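Local coordinates for peroxinectin A (PDB 6ERC), which is a secreted haem peroxidase that uses hydrogen peroxide to oxidise phenolic donors, and also oxidises iodide and thiocyanate, at residues F278-N289 and Y459-R470. Residues are numbered along the deposited sequence; the frame is centred on the assembly and turned at random.
Sequences FPSYTGYDANVN and YEQFFRTRAGDR
Asp285 N donates to Ala467 O at 2.9 Å in an almost straight bond (176°), one of three backbone groups through which an irregular loop, residues 278-289, is tied to the last turns of a helix. It illustrates how a loop without regular structure can be held on a helix through its own N-H and carbonyl groups, the carbonyls here met by arginines. Arg466 NH2 reaches Pro279 O at 2.8 Å; the oxygen lies in the guanidinium plane, but the nitrogen stands well above the carbonyl plane, not on a lone pair, while NH1 adds a weak bond. Arg464 NH2 reaches Asn289 O at 2.9 Å and also Gln291 O; its NE and NH1 grip the Glu460 carboxylate side-on in a salt bridge that fixes the guanidinium. With an alanine here, Glu460 would probably lose its charge partner and the carbonyls of Asn289 and Gln291 a shared donor. One water links Val288 O to Gly468 O.

Flat groups supply much of the remaining contact. The Arg466 guanidinium lies between Phe278 CE2 over one face and Tyr281 N over the other; a bend at chi3 (83°) turns it there, while its CG presses on Tyr281 CD1 at 3.3 Å. Arg470 CA sits over one face of the Tyr284 ring, 3.7 Å from its centroid, a CH-pi contact. Phe278 and Tyr459 pair obliquely, their planes at 48°. Val288 CG1 packs on Arg464 and Ala467. Glycine suits position 468, where a CB would run into Val288 O.

Within the animal haem peroxidase fold, the contact lays part of the connection between helices 247-275 and 294-300 along the C-terminal half of helix 452-467 and the turn that follows it. Tyr459, Phe462 and Arg466 also touch helix 247-275.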
ATOM      1  N   PHE A 278      -7.183  18.305   4.172  1.00 55.48           N
ATOM      2  CA  PHE A 278      -8.260  17.332   4.308  1.00 54.35           C
ATOM      3  C   PHE A 278      -9.288  17.861   5.300  1.00 55.37           C
ATOM      4  O   PHE A 278      -8.913  18.390   6.353  1.00 56.62           O
ATOM      5  CB  PHE A 278      -7.722  15.975   4.765  1.00 53.92           C
ATOM      6  CG  PHE A 278      -8.626  14.823   4.428  1.00 53.56           C
ATOM      7  CD1 PHE A 278      -8.678  14.323   3.138  1.00 53.20           C
ATOM      8  CD2 PHE A 278      -9.427  14.247   5.398  1.00 53.00           C
ATOM      9  CE1 PHE A 278      -9.512  13.265   2.822  1.00 52.76           C
ATOM     10  CE2 PHE A 278     -10.264  13.188   5.087  1.00 52.98           C
ATOM     11  CZ  PHE A 278     -10.306  12.698   3.798  1.00 52.37           C
ATOM     12  N   PRO A 279     -10.585  17.743   5.011  1.00 54.29           N
ATOM     13  CA  PRO A 279     -11.588  18.287   5.929  1.00 54.62           C
ATOM     14  C   PRO A 279     -11.542  17.600   7.285  1.00 54.37           C
ATOM     15  O   PRO A 279     -11.017  16.496   7.446  1.00 52.30           O
ATOM     16  CB  PRO A 279     -12.915  18.018   5.209  1.00 54.39           C
ATOM     17  CG  PRO A 279     -12.625  16.870   4.317  1.00 52.92           C
ATOM     18  CD  PRO A 279     -11.216  17.076   3.860  1.00 53.40           C
ATOM     19  N   SER A 280     -12.113  18.279   8.272  1.00 54.81           N
ATOM     20  CA  SER A 280     -12.145  17.764   9.628  1.00 53.65           C
ATOM     21  C   SER A 280     -13.256  16.732   9.789  1.00 53.41           C
ATOM     22  O   SER A 280     -14.282  16.777   9.105  1.00 53.46           O
ATOM     23  CB  SER A 280     -12.335  18.914  10.615  1.00 55.94           C
ATOM     24  OG  SER A 280     -13.339  19.806  10.158  1.00 56.87           O
ATOM     25  N   TYR A 281     -13.032  15.791  10.707  1.00 54.89           N
ATOM     26  CA  TYR A 281     -13.995  14.727  10.973  1.00 53.10           C
ATOM     27  C   TYR A 281     -15.363  15.309  11.306  1.00 53.49           C
ATOM     28  O   TYR A 281     -15.471  16.319  12.006  1.00 54.43           O
ATOM     29  CB  TYR A 281     -13.484  13.859  12.125  1.00 53.82           C
ATOM     30  CG  TYR A 281     -14.312  12.635  12.451  1.00 54.18           C
ATOM     31  CD1 TYR A 281     -14.562  11.663  11.493  1.00 54.18           C
ATOM     32  CD2 TYR A 281     -14.810  12.432  13.733  1.00 53.72           C
ATOM     33  CE1 TYR A 281     -15.306  10.533  11.796  1.00 53.55           C
ATOM     34  CE2 TYR A 281     -15.550  11.308  14.045  1.00 53.24           C
ATOM     35  CZ  TYR A 281     -15.796  10.362  13.074  1.00 55.76           C
ATOM     36  OH  TYR A 281     -16.536   9.241  13.381  1.00 56.87           O
ATOM     37  N   THR A 282     -16.415  14.669  10.791  1.00 54.05           N
ATOM     38  CA  THR A 282     -17.787  15.120  11.005  1.00 54.64           C
ATOM     39  C   THR A 282     -18.653  14.079  11.708  1.00 55.82           C
ATOM     40  O   THR A 282     -19.884  14.211  11.704  1.00 55.79           O
ATOM     41  CB  THR A 282     -18.441  15.503   9.676  1.00 54.39           C
ATOM     42  OG1 THR A 282     -18.449  14.368   8.802  1.00 54.79           O
ATOM     43  CG2 THR A 282     -17.693  16.650   9.018  1.00 55.51           C
ATOM     44  N   GLY A 283     -18.057  13.050  12.301  1.00 55.37           N
ATOM     45  CA  GLY A 283     -18.809  12.069  13.051  1.00 54.44           C
ATOM     46  C   GLY A 283     -19.037  10.785  12.269  1.00 55.90           C
ATOM     47  O   GLY A 283     -18.987  10.746  11.035  1.00 56.30           O
ATOM     48  N   TYR A 284     -19.303   9.715  13.013  1.00 54.04           N
ATOM     49  CA  TYR A 284     -19.541   8.413  12.406  1.00 53.96           C
ATOM     50  C   TYR A 284     -20.897   8.388  11.717  1.00 54.00           C
ATOM     51  O   TYR A 284     -21.904   8.823  12.284  1.00 54.54           O
ATOM     52  CB  TYR A 284     -19.467   7.318  13.468  1.00 55.20           C
ATOM     53  CG  TYR A 284     -19.956   5.966  12.997  1.00 55.31           C
ATOM     54  CD1 TYR A 284     -19.263   5.251  12.030  1.00 54.51           C
ATOM     55  CD2 TYR A 284     -21.106   5.399  13.532  1.00 55.02           C
ATOM     56  CE1 TYR A 284     -19.707   4.012  11.603  1.00 55.05           C
ATOM     57  CE2 TYR A 284     -21.556   4.163  13.113  1.00 54.65           C
ATOM     58  CZ  TYR A 284     -20.855   3.474  12.151  1.00 55.45           C
ATOM     59  OH  TYR A 284     -21.302   2.241  11.732  1.00 56.17           O
ATOM     60  N   ASP A 285     -20.921   7.873  10.491  1.00 54.50           N
ATOM     61  CA  ASP A 285     -22.144   7.729   9.708  1.00 53.27           C
ATOM     62  C   ASP A 285     -22.374   6.242   9.474  1.00 53.80           C
ATOM     63  O   ASP A 285     -21.607   5.597   8.752  1.00 53.94           O
ATOM     64  CB  ASP A 285     -22.032   8.489   8.388  1.00 53.56           C
ATOM     65  CG  ASP A 285     -23.367   8.655   7.689  1.00 54.88           C
ATOM     66  OD1 ASP A 285     -24.211   7.737   7.769  1.00 56.00           O
ATOM     67  OD2 ASP A 285     -23.570   9.711   7.053  1.00 54.51           O
ATOM     68  N   ALA A 286     -23.427   5.697  10.088  1.00 54.23           N
ATOM     69  CA  ALA A 286     -23.720   4.274   9.957  1.00 55.20           C
ATOM     70  C   ALA A 286     -24.160   3.883   8.553  1.00 56.46           C
ATOM     71  O   ALA A 286     -24.231   2.686   8.259  1.00 56.89           O
ATOM     72  CB  ALA A 286     -24.803   3.865  10.953  1.00 56.26           C
ATOM     73  N   ASN A 287     -24.464   4.850   7.690  1.00 55.07           N
ATOM     74  CA  ASN A 287     -24.864   4.563   6.321  1.00 56.11           C
ATOM     75  C   ASN A 287     -23.701   4.591   5.338  1.00 56.54           C
ATOM     76  O   ASN A 287     -23.900   4.270   4.161  1.00 56.60           O
ATOM     77  CB  ASN A 287     -25.929   5.562   5.869  1.00 56.15           C
ATOM     78  CG  ASN A 287     -27.158   5.538   6.750  1.00 58.75           C
ATOM     79  OD1 ASN A 287     -27.568   4.480   7.231  1.00 58.99           O
ATOM     80  ND2 ASN A 287     -27.750   6.706   6.975  1.00 59.79           N
ATOM     81  N   VAL A 288     -22.508   4.973   5.778  1.00 54.23           N
ATOM     82  CA  VAL A 288     -21.337   5.034   4.913  1.00 52.43           C
ATOM     83  C   VAL A 288     -20.639   3.684   4.926  1.00 53.81           C
ATOM     84  O   VAL A 288     -20.441   3.077   5.986  1.00 54.36           O
ATOM     85  CB  VAL A 288     -20.387   6.160   5.363  1.00 51.34           C
ATOM     86  CG1 VAL A 288     -19.035   6.053   4.668  1.00 52.29           C
ATOM     87  CG2 VAL A 288     -21.018   7.511   5.078  1.00 52.15           C
ATOM     88  N   ASN A 289     -20.259   3.211   3.741  1.00 53.19           N
ATOM     89  CA  ASN A 289     -19.544   1.951   3.589  1.00 53.39           C
ATOM     90  C   ASN A 289     -18.053   2.242   3.477  1.00 52.25           C
ATOM     91  O   ASN A 289     -17.620   2.941   2.554  1.00 51.16           O
ATOM     92  CB  ASN A 289     -20.041   1.187   2.363  1.00 52.71           C
ATOM     93  CG  ASN A 289     -19.413  -0.188   2.235  1.00 52.66           C
ATOM     94  OD1 ASN A 289     -18.652  -0.619   3.097  1.00 53.42           O
ATOM     95  ND2 ASN A 289     -19.742  -0.888   1.159  1.00 54.22           N
ATOM     96  N   TYR A 459      -9.307  10.972  -2.383  1.00 51.70           N
ATOM     97  CA  TYR A 459     -10.147  11.751  -1.481  1.00 51.59           C
ATOM     98  C   TYR A 459     -11.424  10.997  -1.143  1.00 51.06           C
ATOM     99  O   TYR A 459     -11.856  10.975   0.015  1.00 52.76           O
ATOM    100  CB  TYR A 459     -10.477  13.104  -2.113  1.00 52.78           C
ATOM    101  CG  TYR A 459     -11.314  14.008  -1.233  1.00 52.07           C
ATOM    102  CD1 TYR A 459     -12.691  13.845  -1.143  1.00 51.91           C
ATOM    103  CD2 TYR A 459     -10.727  15.030  -0.502  1.00 52.78           C
ATOM    104  CE1 TYR A 459     -13.457  14.668  -0.343  1.00 53.15           C
ATOM    105  CE2 TYR A 459     -11.487  15.861   0.300  1.00 53.20           C
ATOM    106  CZ  TYR A 459     -12.851  15.676   0.377  1.00 53.51           C
ATOM    107  OH  TYR A 459     -13.613  16.500   1.176  1.00 54.43           O
ATOM    108  N   GLU A 460     -12.035  10.361  -2.144  1.00 50.45           N
ATOM    109  CA  GLU A 460     -13.321   9.708  -1.935  1.00 51.28           C
ATOM    110  C   GLU A 460     -13.183   8.488  -1.033  1.00 51.04           C
ATOM    111  O   GLU A 460     -14.078   8.200  -0.229  1.00 51.13           O
ATOM    112  CB  GLU A 460     -13.927   9.326  -3.286  1.00 50.51           C
ATOM    113  CG  GLU A 460     -15.405   8.958  -3.233  1.00 51.73           C
ATOM    114  CD  GLU A 460     -15.650   7.516  -2.828  1.00 50.84           C
ATOM    115  OE1 GLU A 460     -14.720   6.690  -2.951  1.00 50.06           O
ATOM    116  OE2 GLU A 460     -16.776   7.207  -2.386  1.00 50.93           O
ATOM    117  N   GLN A 461     -12.069   7.762  -1.144  1.00 49.67           N
ATOM    118  CA  GLN A 461     -11.883   6.563  -0.335  1.00 49.89           C
ATOM    119  C   GLN A 461     -11.697   6.917   1.136  1.00 49.57           C
ATOM    120  O   GLN A 461     -12.429   6.428   2.005  1.00 48.68           O
ATOM    121  CB  GLN A 461     -10.681   5.766  -0.847  1.00 49.71           C
ATOM    122  CG  GLN A 461     -10.404   4.500  -0.053  1.00 48.90           C
ATOM    123  CD  GLN A 461     -11.577   3.547  -0.059  1.00 50.12           C
ATOM    124  OE1 GLN A 461     -11.892   2.938  -1.081  1.00 52.02           O
ATOM    125  NE2 GLN A 461     -12.239   3.418   1.081  1.00 50.73           N
ATOM    126  N   PHE A 462     -10.715   7.766   1.439  1.00 48.50           N
ATOM    127  CA  PHE A 462     -10.377   8.028   2.832  1.00 50.86           C
ATOM    128  C   PHE A 462     -11.474   8.787   3.566  1.00 50.90           C
ATOM    129  O   PHE A 462     -11.518   8.749   4.800  1.00 47.80           O
ATOM    130  CB  PHE A 462      -9.052   8.782   2.913  1.00 48.85           C
ATOM    131  CG  PHE A 462      -7.854   7.911   2.665  1.00 48.76           C
ATOM    132  CD1 PHE A 462      -7.531   6.893   3.547  1.00 49.05           C
ATOM    133  CD2 PHE A 462      -7.056   8.103   1.553  1.00 49.03           C
ATOM    134  CE1 PHE A 462      -6.434   6.086   3.323  1.00 49.06           C
ATOM    135  CE2 PHE A 462      -5.957   7.299   1.327  1.00 48.93           C
ATOM    136  CZ  PHE A 462      -5.645   6.291   2.213  1.00 48.37           C
ATOM    137  N   PHE A 463     -12.369   9.464   2.847  1.00 51.15           N
ATOM    138  CA  PHE A 463     -13.552  10.001   3.504  1.00 50.04           C
ATOM    139  C   PHE A 463     -14.408   8.877   4.071  1.00 51.17           C
ATOM    140  O   PHE A 463     -14.955   8.994   5.174  1.00 52.65           O
ATOM    141  CB  PHE A 463     -14.366  10.844   2.527  1.00 50.40           C
ATOM    142  CG  PHE A 463     -15.581  11.469   3.142  1.00 50.21           C
ATOM    143  CD1 PHE A 463     -16.789  10.795   3.162  1.00 50.88           C
ATOM    144  CD2 PHE A 463     -15.514  12.730   3.707  1.00 51.84           C
ATOM    145  CE1 PHE A 463     -17.908  11.369   3.728  1.00 51.15           C
ATOM    146  CE2 PHE A 463     -16.628  13.309   4.275  1.00 53.29           C
ATOM    147  CZ  PHE A 463     -17.828  12.626   4.285  1.00 52.90           C
ATOM    148  N   ARG A 464     -14.525   7.772   3.333  1.00 51.26           N
ATOM    149  CA  ARG A 464     -15.397   6.686   3.761  1.00 52.22           C
ATOM    150  C   ARG A 464     -14.757   5.843   4.859  1.00 51.24           C
ATOM    151  O   ARG A 464     -15.433   5.481   5.829  1.00 53.10           O
ATOM    152  CB  ARG A 464     -15.778   5.817   2.563  1.00 50.80           C
ATOM    153  CG  ARG A 464     -16.781   6.490   1.635  1.00 52.55           C
ATOM    154  CD  ARG A 464     -17.248   5.574   0.515  1.00 50.46           C
ATOM    155  NE  ARG A 464     -16.177   5.258  -0.426  1.00 49.55           N
ATOM    156  CZ  ARG A 464     -15.463   4.136  -0.425  1.00 50.41           C
ATOM    157  NH1 ARG A 464     -14.514   3.960  -1.335  1.00 50.88           N
ATOM    158  NH2 ARG A 464     -15.690   3.187   0.471  1.00 50.87           N
ATOM    159  N   THR A 465     -13.466   5.523   4.740  1.00 50.21           N
ATOM    160  CA  THR A 465     -12.830   4.696   5.764  1.00 53.95           C
ATOM    161  C   THR A 465     -12.686   5.417   7.101  1.00 51.91           C
ATOM    162  O   THR A 465     -12.333   4.772   8.093  1.00 51.63           O
ATOM    163  CB  THR A 465     -11.457   4.203   5.299  1.00 52.96           C
ATOM    164  OG1 THR A 465     -10.766   5.252   4.613  1.00 52.88           O
ATOM    165  CG2 THR A 465     -11.611   2.990   4.385  1.00 52.53           C
ATOM    166  N   ARG A 466     -12.941   6.723   7.151  1.00 51.44           N
ATOM    167  CA  ARG A 466     -13.081   7.450   8.406  1.00 50.23           C
ATOM    168  C   ARG A 466     -14.538   7.570   8.837  1.00 52.03           C
ATOM    169  O   ARG A 466     -14.877   7.252   9.981  1.00 53.45           O
ATOM    170  CB  ARG A 466     -12.461   8.847   8.280  1.00 51.40           C
ATOM    171  CG  ARG A 466     -12.751   9.761   9.460  1.00 50.09           C
ATOM    172  CD  ARG A 466     -11.889  11.014   9.441  1.00 49.55           C
ATOM    173  NE  ARG A 466     -12.435  12.055   8.574  1.00 51.69           N
ATOM    174  CZ  ARG A 466     -11.879  13.250   8.389  1.00 51.94           C
ATOM    175  NH1 ARG A 466     -10.749  13.569   9.010  1.00 53.04           N
ATOM    176  NH2 ARG A 466     -12.450  14.133   7.583  1.00 50.56           N
ATOM    177  N   ALA A 467     -15.411   8.017   7.931  1.00 51.70           N
ATOM    178  CA  ALA A 467     -16.810   8.235   8.283  1.00 52.03           C
ATOM    179  C   ALA A 467     -17.541   6.925   8.542  1.00 52.44           C
ATOM    180  O   ALA A 467     -18.434   6.876   9.396  1.00 53.60           O
ATOM    181  CB  ALA A 467     -17.507   9.021   7.175  1.00 52.51           C
ATOM    182  N   GLY A 468     -17.189   5.865   7.822  1.00 51.59           N
ATOM    183  CA  GLY A 468     -17.820   4.576   8.012  1.00 53.42           C
ATOM    184  C   GLY A 468     -17.231   3.728   9.112  1.00 53.22           C
ATOM    185  O   GLY A 468     -17.659   2.586   9.298  1.00 52.96           O
ATOM    186  N   ASP A 469     -16.260   4.254   9.854  1.00 53.01           N
ATOM    187  CA  ASP A 469     -15.592   3.512  10.914  1.00 54.52           C
ATOM    188  C   ASP A 469     -16.249   3.840  12.251  1.00 55.06           C
ATOM    189  O   ASP A 469     -16.221   4.993  12.700  1.00 52.22           O
ATOM    190  CB  ASP A 469     -14.101   3.844  10.944  1.00 53.43           C
ATOM    191  CG  ASP A 469     -13.318   2.933  11.867  1.00 53.84           C
ATOM    192  OD1 ASP A 469     -13.942   2.163  12.626  1.00 54.46           O
ATOM    193  OD2 ASP A 469     -12.072   2.982  11.829  1.00 53.74           O
ATOM    194  N   ARG A 470     -16.841   2.821  12.882  1.00 54.67           N
ATOM    195  CA  ARG A 470     -17.511   3.015  14.162  1.00 55.90           C
ATOM    196  C   ARG A 470     -16.508   3.199  15.296  1.00 56.06           C
ATOM    197  O   ARG A 470     -16.831   3.827  16.311  1.00 54.21           O
ATOM    198  CB  ARG A 470     -18.435   1.826  14.446  1.00 55.69           C
ATOM    199  CG  ARG A 470     -19.292   1.970  15.697  1.00 56.88           C
ATOM    200  CD  ARG A 470     -20.374   0.895  15.763  1.00 57.43           C
ATOM    201  NE  ARG A 470     -19.826  -0.452  15.916  1.00 57.50           N
ATOM    202  CZ  ARG A 470     -19.682  -1.093  17.074  1.00 57.92           C
ATOM    203  NH1 ARG A 470     -20.044  -0.526  18.215  1.00 58.97           N
ATOM    204  NH2 ARG A 470     -19.170  -2.316  17.092  1.00 58.57           N
TER
HETATM  205  O   HOH W   1     -19.496   0.846  10.616  1.00 47.26           O
HETATM  206  O   HOH W   2     -18.600   0.729   6.889  1.00 42.95           O